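Local coordinates for protein type-2 restriction enzyme AgeI (Thalassobius gelatinovorus, PDB 5DWA) that recognises the double-stranded DNA sequence 5'-ACCGGT-3' and cleaves it after the first A, leaving fragments with terminal 5'-phosphates, at residues A[94-99]-A[260-265]; A[102-107]-A[268-273]; A[144-149]-A[153-158]. One frame throughout, in Å; residues are numbered along the deposited sequence. Where two conformers were deposited one is given.

Overall arrangement
After the N-terminal hairpin 2-8/11-16 and helices 22-36, 43-57 and 63-78, the chain enters the long helix 84-109, which supplies one side of both contact 1 and contact 2. It next enters the mixed sheet by strand 113-117. Between strands 143-148 and 159-168, contact 3 closes the hairpin loop over three intervening residues. Strands 191-196, 236-239 and 257-259 follow. Near the C terminus of the chain, contact 1 ties the loop after edge strand 257-259, and contact 2 the helix 268-277, to helix 84-109. These two long loops cross, because their segments alternate, and contact 3 nests inside both. Contacts 1 and 2 touch through Arg103; contacts 2 and 3 meet where Leu273 packs on Ile145.

Contact 1. Residues A[94-99]-A[260-265]; sequences EAFEVA and SGFSGQ
The long helix 84-109, which precedes the central sheet of this PD-(D/E)XK nuclease, offers Phe96 and Ala99 to the ring of Phe262, the one residue of 260-265 that reaches across. The contact illustrates how one large side chain can bridge a loop and a helix; Arg103 of the same helix also bonds to Phe262 O and Gln265 O. The two backbones stay well apart, with 9.7 Å between Ala99 CA and Phe262 CA, and the phenyl group spans that distance. Its CG is anti to the backbone N (chi1 -170°), which directs the ring out of the loop toward the helix, CZ leading. CZ lies 4.1 Å from Ala99 CB and 3.6 Å from Ala99 O. The carbonyl oxygen sits at the ring edge, near the ring plane, where the slightly positive C-H rim would probably suit it better than the pi face.

Phe96, one helical turn earlier, adds a looser flank: its CE1 is 4.4 Å from Phe262 CE1, each CE1 approaching the other ring obliquely. The same helix reaches the bound DNA, where Glu94 packs on a sugar. Segment 260-265 belongs to the connection between strand 257-259, at one border of the mixed sheet, and the C-terminal helix 268-277. Phe262 therefore joins the end of the sheet to helix 84-109, and its ring also meets Phe51 of helix 43-57 and lies edge-to-face with Tyr240. Just before it, the loop makes a local bond of 2.8 Å from Ser260 OG to Gly261 O.

The helical side is regular here, with Ala99 N bonded to Ala95 O at 2.9 Å. The small methyl of Ala99 points toward the loop and lets the aromatic tip come up beside the helix backbone.

Contact 2. Residues A[102-107]-A[268-273]; sequences ERYNPV and EFTDYL
Tyr104 OH, on the ring that Phe269 and Thr270 touch from the other helix, is hydrogen-bonded to both Asp267 OD2 and Tyr240 OH, which probably limits the ring's freedom to turn. Phe269 comes over one face: its CD2 stands 3.4 Å above the plane of the Tyr104 ring, over the centre, and lies 3.5 Å from Tyr104 CZ. The pair is edge-to-face, the edge of Phe269 directed at the face of Tyr104, with centroids 4.6 Å apart and planes inclined at 59°. Arg103 has two conformations; in one of them its CD lies over the centre of the opposite face of the tyrosine.

Thr270 fills the flank. Its OG1 bonds back to Asp267 N, just ahead of the helix, while CG2, anti to the carbonyl carbon, is turned toward the tyrosine and reaches Tyr104 CD1 at 3.5 Å. The same methyl touches Val107 CG1 at 4.0 Å, the two side chains crossing at about a right angle. Val107 follows Pro106, where helix 102-107 is kinked and loses backbone bonds to the preceding turn.

Putting a leucine in place of Tyr104 would probably deprive Phe269 of its aromatic face and leave Asp267 and Tyr240 without the hydroxyl they share.

The local helix axes run 10.9 Å apart at their closest, and their N-to-C directions differ by 49°. Tyr104 also rests on Leu115 of strand 113-117, and Phe269 on Val193 of strand 191-196. Two helices far apart in sequence thus pack side by side against the central mixed sheet, in the layered alpha/beta manner of the PD-(D/E)XK nuclease fold.

Contact 3. Residues A[144-149]-A[153-158]; sequences MIEKQG and SPDAEG
Gly149 and Gly158 form the tight part of this contact: Gly149 N donates directly to Gly158 O over 2.9 Å, with an N-H...O angle of 169°. The same oxygen lies 3.5 Å from Gln148 CA in a CA-H...O contact. Gly158 has positive phi, and a beta-carbon there would point toward Gln148 and be jammed against Glu157 O. By contrast, on the solvent side the contact rests on one extended side chain: Gln148, CG anti to the backbone N (chi1 -171°), carries NE2 to Glu157 O at 3.1 Å, almost in line with the carbonyl and within its own amide plane.

Together these bonds close the hairpin loop between antiparallel strands 143-148 and 159-168 of the nuclease sheet. A type I turn from Asp155 to Gly158 shapes the end of the loop, just before strand 159-168, with Gly158 N bonded to Asp155 O at 3.0 Å. An Asx turn reinforces it, as Asp155 OD1 accepts from Glu157 N at 2.9 Å.

Across the segments the carboxylates meet through water. Glu146 OE2 and Asp155 OD2 stay 4.1 Å apart, their planes 79° from parallel, and a water donates to both, 2.7 Å from Glu146 OE2. Arginines probably offset these charges: Arg114 forms salt bridges with Glu146, Asp155 and Glu157, while Arg129 pairs with Glu146 OE2.

Contact 1. Residues A[94-99]-A[260-265]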
# COMPACT_ATOMS: atom_id res chain seq x y z
N GLU A 94 13.22 4.17 -1.33
CA GLU A 94 14.39 4.14 -2.20
C GLU A 94 15.68 4.31 -1.40
O GLU A 94 16.74 3.80 -1.79
CB GLU A 94 14.27 5.21 -3.28
CG GLU A 94 13.11 4.93 -4.23
CD GLU A 94 13.12 5.79 -5.48
OE1 GLU A 94 13.78 6.84 -5.48
OE2 GLU A 94 12.47 5.38 -6.48
N ALA A 95 15.62 5.01 -0.28
CA ALA A 95 16.82 5.18 0.54
C ALA A 95 17.32 3.84 1.08
O ALA A 95 18.52 3.64 1.20
CB ALA A 95 16.56 6.14 1.68
N PHE A 96 16.42 2.92 1.42
CA PHE A 96 16.87 1.63 1.93
C PHE A 96 17.57 0.83 0.81
O PHE A 96 18.58 0.16 1.05
CB PHE A 96 15.69 0.86 2.54
CG PHE A 96 16.07 -0.46 3.14
CD1 PHE A 96 17.19 -0.60 3.94
CD2 PHE A 96 15.29 -1.57 2.90
CE1 PHE A 96 17.52 -1.84 4.48
CE2 PHE A 96 15.61 -2.82 3.43
CZ PHE A 96 16.73 -2.95 4.22
N GLU A 97 17.04 0.91 -0.41
CA GLU A 97 17.74 0.34 -1.57
C GLU A 97 19.15 0.92 -1.71
O GLU A 97 20.12 0.17 -1.90
CB GLU A 97 16.96 0.60 -2.85
CG GLU A 97 15.54 0.05 -2.83
CD GLU A 97 14.82 0.42 -4.11
OE1 GLU A 97 15.19 -0.13 -5.16
OE2 GLU A 97 13.92 1.28 -4.07
N VAL A 98 19.27 2.24 -1.65
CA VAL A 98 20.57 2.90 -1.71
C VAL A 98 21.51 2.35 -0.65
O VAL A 98 22.66 2.04 -0.93
CB VAL A 98 20.45 4.44 -1.53
CG1 VAL A 98 21.83 5.07 -1.30
CG2 VAL A 98 19.79 5.06 -2.74
N ALA A 99 21.01 2.23 0.57
CA ALA A 99 21.82 1.76 1.68
C ALA A 99 22.26 0.30 1.50
O ALA A 99 23.41 -0.04 1.81
CB ALA A 99 21.07 1.93 3.00
N SER A 260 20.30 -9.80 11.70
CA SER A 260 21.65 -9.31 11.95
C SER A 260 21.70 -7.80 12.09
O SER A 260 20.72 -7.11 11.80
CB SER A 260 22.60 -9.73 10.83
OG SER A 260 22.45 -8.93 9.68
N GLY A 261 22.85 -7.31 12.54
CA GLY A 261 23.14 -5.89 12.47
C GLY A 261 23.41 -5.53 11.02
O GLY A 261 23.46 -6.41 10.15
N PHE A 262 23.59 -4.25 10.74
CA PHE A 262 23.70 -3.80 9.36
C PHE A 262 25.15 -3.52 8.97
O PHE A 262 25.61 -3.98 7.93
CB PHE A 262 22.84 -2.56 9.14
CG PHE A 262 22.71 -2.16 7.70
CD1 PHE A 262 21.89 -2.87 6.84
CD2 PHE A 262 23.39 -1.05 7.22
CE1 PHE A 262 21.76 -2.49 5.52
CE2 PHE A 262 23.27 -0.66 5.89
CZ PHE A 262 22.45 -1.39 5.04
N SER A 263 25.85 -2.77 9.79
CA SER A 263 27.25 -2.45 9.52
C SER A 263 28.14 -3.67 9.72
O SER A 263 27.80 -4.58 10.48
CB SER A 263 27.72 -1.31 10.41
OG SER A 263 27.75 -1.73 11.76
N GLY A 264 29.27 -3.68 9.02
CA GLY A 264 30.21 -4.78 9.12
C GLY A 264 30.82 -5.14 7.77
O GLY A 264 30.72 -4.36 6.81
N GLN A 265 31.45 -6.30 7.70
CA GLN A 265 31.96 -6.85 6.44
C GLN A 265 31.08 -8.00 5.97
O GLN A 265 29.96 -7.78 5.51
CB GLN A 265 33.41 -7.31 6.60
CG GLN A 265 34.41 -6.17 6.69
CD GLN A 265 34.52 -5.39 5.40
OE1 GLN A 265 34.96 -5.91 4.38
NE2 GLN A 265 34.10 -4.13 5.43

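Contact 2. Residues A[102-107]-A[268-273]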
# COMPACT_ATOMS: atom_id res chain seq x y z
N GLU A 102 25.06 0.31 -1.14
CA GLU A 102 26.26 0.95 -0.60
C GLU A 102 26.98 0.04 0.40
O GLU A 102 28.21 -0.07 0.38
CB GLU A 102 25.89 2.28 0.06
CG GLU A 102 27.08 3.05 0.64
CD GLU A 102 27.92 3.70 -0.44
OE1 GLU A 102 27.35 4.26 -1.40
OE2 GLU A 102 29.16 3.66 -0.32
N ARG A 103 26.21 -0.61 1.27
CA ARG A 103 26.81 -1.42 2.33
C ARG A 103 27.37 -2.74 1.81
O ARG A 103 28.44 -3.16 2.23
CB ARG A 103 25.78 -1.69 3.44
CG ARG A 103 26.32 -2.50 4.61
CD ARG A 103 25.92 -3.97 4.51
NE ARG A 103 26.36 -4.78 5.64
CZ ARG A 103 27.46 -5.52 5.65
NH1 ARG A 103 28.25 -5.56 4.59
NH2 ARG A 103 27.78 -6.23 6.73
N TYR A 104 26.63 -3.39 0.91
CA TYR A 104 27.00 -4.74 0.50
C TYR A 104 27.89 -4.87 -0.72
O TYR A 104 28.63 -5.84 -0.81
CB TYR A 104 25.73 -5.55 0.28
CG TYR A 104 25.15 -6.02 1.59
CD1 TYR A 104 25.87 -6.86 2.42
CD2 TYR A 104 23.88 -5.62 2.00
CE1 TYR A 104 25.35 -7.29 3.63
CE2 TYR A 104 23.35 -6.06 3.20
CZ TYR A 104 24.09 -6.90 4.01
OH TYR A 104 23.58 -7.34 5.21
N ASN A 105 27.84 -3.93 -1.66
CA ASN A 105 28.63 -4.11 -2.88
C ASN A 105 30.14 -4.24 -2.65
O ASN A 105 30.77 -5.04 -3.33
CB ASN A 105 28.35 -2.99 -3.88
CG ASN A 105 27.26 -3.40 -4.87
OD1 ASN A 105 26.75 -4.50 -4.80
ND2 ASN A 105 26.91 -2.51 -5.79
N PRO A 106 30.73 -3.48 -1.71
CA PRO A 106 32.17 -3.68 -1.50
C PRO A 106 32.54 -5.12 -1.10
O PRO A 106 33.52 -5.67 -1.61
CB PRO A 106 32.51 -2.70 -0.38
CG PRO A 106 31.50 -1.61 -0.53
CD PRO A 106 30.24 -2.31 -0.95
N VAL A 107 31.77 -5.71 -0.20
CA VAL A 107 32.05 -7.06 0.28
C VAL A 107 31.72 -8.10 -0.78
O VAL A 107 32.45 -9.07 -0.97
CB VAL A 107 31.27 -7.35 1.58
CG1 VAL A 107 31.45 -8.80 2.01
CG2 VAL A 107 31.71 -6.40 2.68
N GLU A 268 25.58 -12.96 7.47
CA GLU A 268 24.74 -14.07 7.02
C GLU A 268 24.20 -13.85 5.61
O GLU A 268 24.05 -14.80 4.85
CB GLU A 268 23.58 -14.29 7.99
CG GLU A 268 24.01 -14.94 9.29
CD GLU A 268 22.85 -15.52 10.06
OE1 GLU A 268 21.97 -14.74 10.48
OE2 GLU A 268 22.81 -16.75 10.24
N PHE A 269 23.93 -12.60 5.25
CA PHE A 269 23.43 -12.28 3.91
C PHE A 269 24.48 -12.55 2.84
O PHE A 269 24.20 -13.22 1.84
CB PHE A 269 22.94 -10.83 3.84
CG PHE A 269 22.51 -10.40 2.46
CD1 PHE A 269 21.41 -10.98 1.86
CD2 PHE A 269 23.22 -9.43 1.76
CE1 PHE A 269 21.01 -10.59 0.59
CE2 PHE A 269 22.83 -9.04 0.49
CZ PHE A 269 21.71 -9.62 -0.09
N THR A 270 25.69 -12.04 3.04
CA THR A 270 26.75 -12.24 2.05
C THR A 270 27.16 -13.71 2.00
O THR A 270 27.36 -14.26 0.91
CB THR A 270 27.99 -11.36 2.33
OG1 THR A 270 28.60 -11.73 3.58
CG2 THR A 270 27.58 -9.89 2.39
N ASP A 271 27.23 -14.37 3.15
CA ASP A 271 27.51 -15.80 3.19
C ASP A 271 26.47 -16.57 2.39
O ASP A 271 26.79 -17.52 1.66
CB ASP A 271 27.54 -16.32 4.63
CG ASP A 271 28.77 -15.86 5.39
OD1 ASP A 271 29.75 -15.42 4.75
OD2 ASP A 271 28.76 -15.96 6.64
N TYR A 272 25.21 -16.14 2.52
CA TYR A 272 24.10 -16.76 1.81
C TYR A 272 24.24 -16.61 0.30
O TYR A 272 24.14 -17.59 -0.44
CB TYR A 272 22.78 -16.16 2.28
CG TYR A 272 21.58 -16.60 1.47
CD1 TYR A 272 21.01 -17.86 1.66
CD2 TYR A 272 21.01 -15.76 0.52
CE1 TYR A 272 19.92 -18.26 0.92
CE2 TYR A 272 19.92 -16.16 -0.22
CZ TYR A 272 19.37 -17.41 -0.01
OH TYR A 272 18.29 -17.81 -0.75
N LEU A 273 24.48 -15.39 -0.16
CA LEU A 273 24.67 -15.15 -1.59
C LEU A 273 25.86 -15.92 -2.14
O LEU A 273 25.78 -16.52 -3.22
CB LEU A 273 24.84 -13.66 -1.88
CG LEU A 273 23.58 -12.81 -1.68
CD1 LEU A 273 23.83 -11.40 -2.20
CD2 LEU A 273 22.38 -13.44 -2.37

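Contact 3. Residues A[144-149]-A[153-158]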
# COMPACT_ATOMS: atom_id res chain seq x y z
N MET A 144 18.54 -5.67 -8.20
CA MET A 144 18.90 -6.90 -8.88
C MET A 144 20.24 -7.42 -8.35
O MET A 144 21.05 -6.65 -7.83
CB MET A 144 18.92 -6.71 -10.40
CG MET A 144 20.16 -6.11 -11.00
SD MET A 144 20.12 -6.25 -12.82
CE MET A 144 21.07 -4.79 -13.21
N ILE A 145 20.40 -8.74 -8.41
CA ILE A 145 21.63 -9.40 -7.99
C ILE A 145 22.26 -10.01 -9.23
O ILE A 145 21.56 -10.69 -9.99
CB ILE A 145 21.39 -10.50 -6.94
CG1 ILE A 145 20.47 -10.02 -5.82
CG2 ILE A 145 22.73 -11.01 -6.39
CD1 ILE A 145 19.96 -11.16 -4.94
N GLU A 146 23.55 -9.75 -9.42
CA GLU A 146 24.30 -10.27 -10.57
C GLU A 146 25.56 -10.97 -10.11
O GLU A 146 26.11 -10.66 -9.06
CB GLU A 146 24.66 -9.14 -11.53
CG GLU A 146 23.48 -8.51 -12.24
CD GLU A 146 23.90 -7.33 -13.09
OE1 GLU A 146 24.48 -6.37 -12.54
OE2 GLU A 146 23.67 -7.37 -14.32
N LYS A 147 26.03 -11.90 -10.94
CA LYS A 147 27.24 -12.66 -10.65
C LYS A 147 28.12 -12.65 -11.89
O LYS A 147 27.66 -12.98 -12.98
CB LYS A 147 26.89 -14.09 -10.25
CG LYS A 147 28.06 -15.06 -10.24
CD LYS A 147 28.86 -14.97 -8.95
CE LYS A 147 29.91 -16.06 -8.88
NZ LYS A 147 30.53 -16.13 -7.52
N GLN A 148 29.38 -12.26 -11.73
CA GLN A 148 30.30 -12.26 -12.87
C GLN A 148 30.59 -13.70 -13.29
O GLN A 148 30.98 -14.53 -12.47
CB GLN A 148 31.58 -11.53 -12.52
CG GLN A 148 32.48 -11.30 -13.72
CD GLN A 148 33.61 -10.35 -13.41
OE1 GLN A 148 34.25 -10.46 -12.36
NE2 GLN A 148 33.86 -9.40 -14.30
N GLY A 149 30.36 -13.99 -14.57
CA GLY A 149 30.55 -15.34 -15.07
C GLY A 149 29.42 -16.30 -14.74
O GLY A 149 29.51 -17.50 -15.00
N SER A 153 21.86 -13.67 -19.30
CA SER A 153 22.06 -12.43 -20.05
C SER A 153 23.19 -11.53 -19.53
O SER A 153 22.95 -10.38 -19.17
CB SER A 153 20.75 -11.62 -20.07
OG SER A 153 19.74 -12.35 -20.73
N PRO A 154 24.43 -12.05 -19.50
CA PRO A 154 25.54 -11.26 -18.96
C PRO A 154 25.73 -9.91 -19.67
O PRO A 154 25.53 -9.84 -20.88
CB PRO A 154 26.76 -12.16 -19.18
CG PRO A 154 26.34 -13.12 -20.26
CD PRO A 154 24.88 -13.34 -20.04
N ASP A 155 26.08 -8.86 -18.92
CA ASP A 155 26.30 -7.56 -19.54
C ASP A 155 27.71 -7.51 -20.13
O ASP A 155 28.38 -8.53 -20.23
CB ASP A 155 26.08 -6.40 -18.54
CG ASP A 155 27.04 -6.42 -17.35
OD1 ASP A 155 28.07 -7.12 -17.37
OD2 ASP A 155 26.74 -5.70 -16.37
N ALA A 156 28.14 -6.31 -20.52
CA ALA A 156 29.44 -6.13 -21.17
C ALA A 156 30.61 -6.61 -20.31
O ALA A 156 31.63 -7.05 -20.84
CB ALA A 156 29.62 -4.67 -21.55
N GLU A 157 30.46 -6.54 -18.99
CA GLU A 157 31.52 -6.94 -18.07
C GLU A 157 31.40 -8.40 -17.62
O GLU A 157 32.21 -8.87 -16.82
CB GLU A 157 31.53 -6.04 -16.84
CG GLU A 157 31.28 -4.57 -17.11
CD GLU A 157 30.51 -3.92 -15.98
OE1 GLU A 157 31.14 -3.28 -15.10
OE2 GLU A 157 29.26 -4.05 -15.96
N GLY A 158 30.39 -9.10 -18.12
CA GLY A 158 30.22 -10.50 -17.79
C GLY A 158 29.29 -10.78 -16.60
O GLY A 158 29.18 -11.91 -16.16
O HOH W 1 24.06 -5.02 -15.63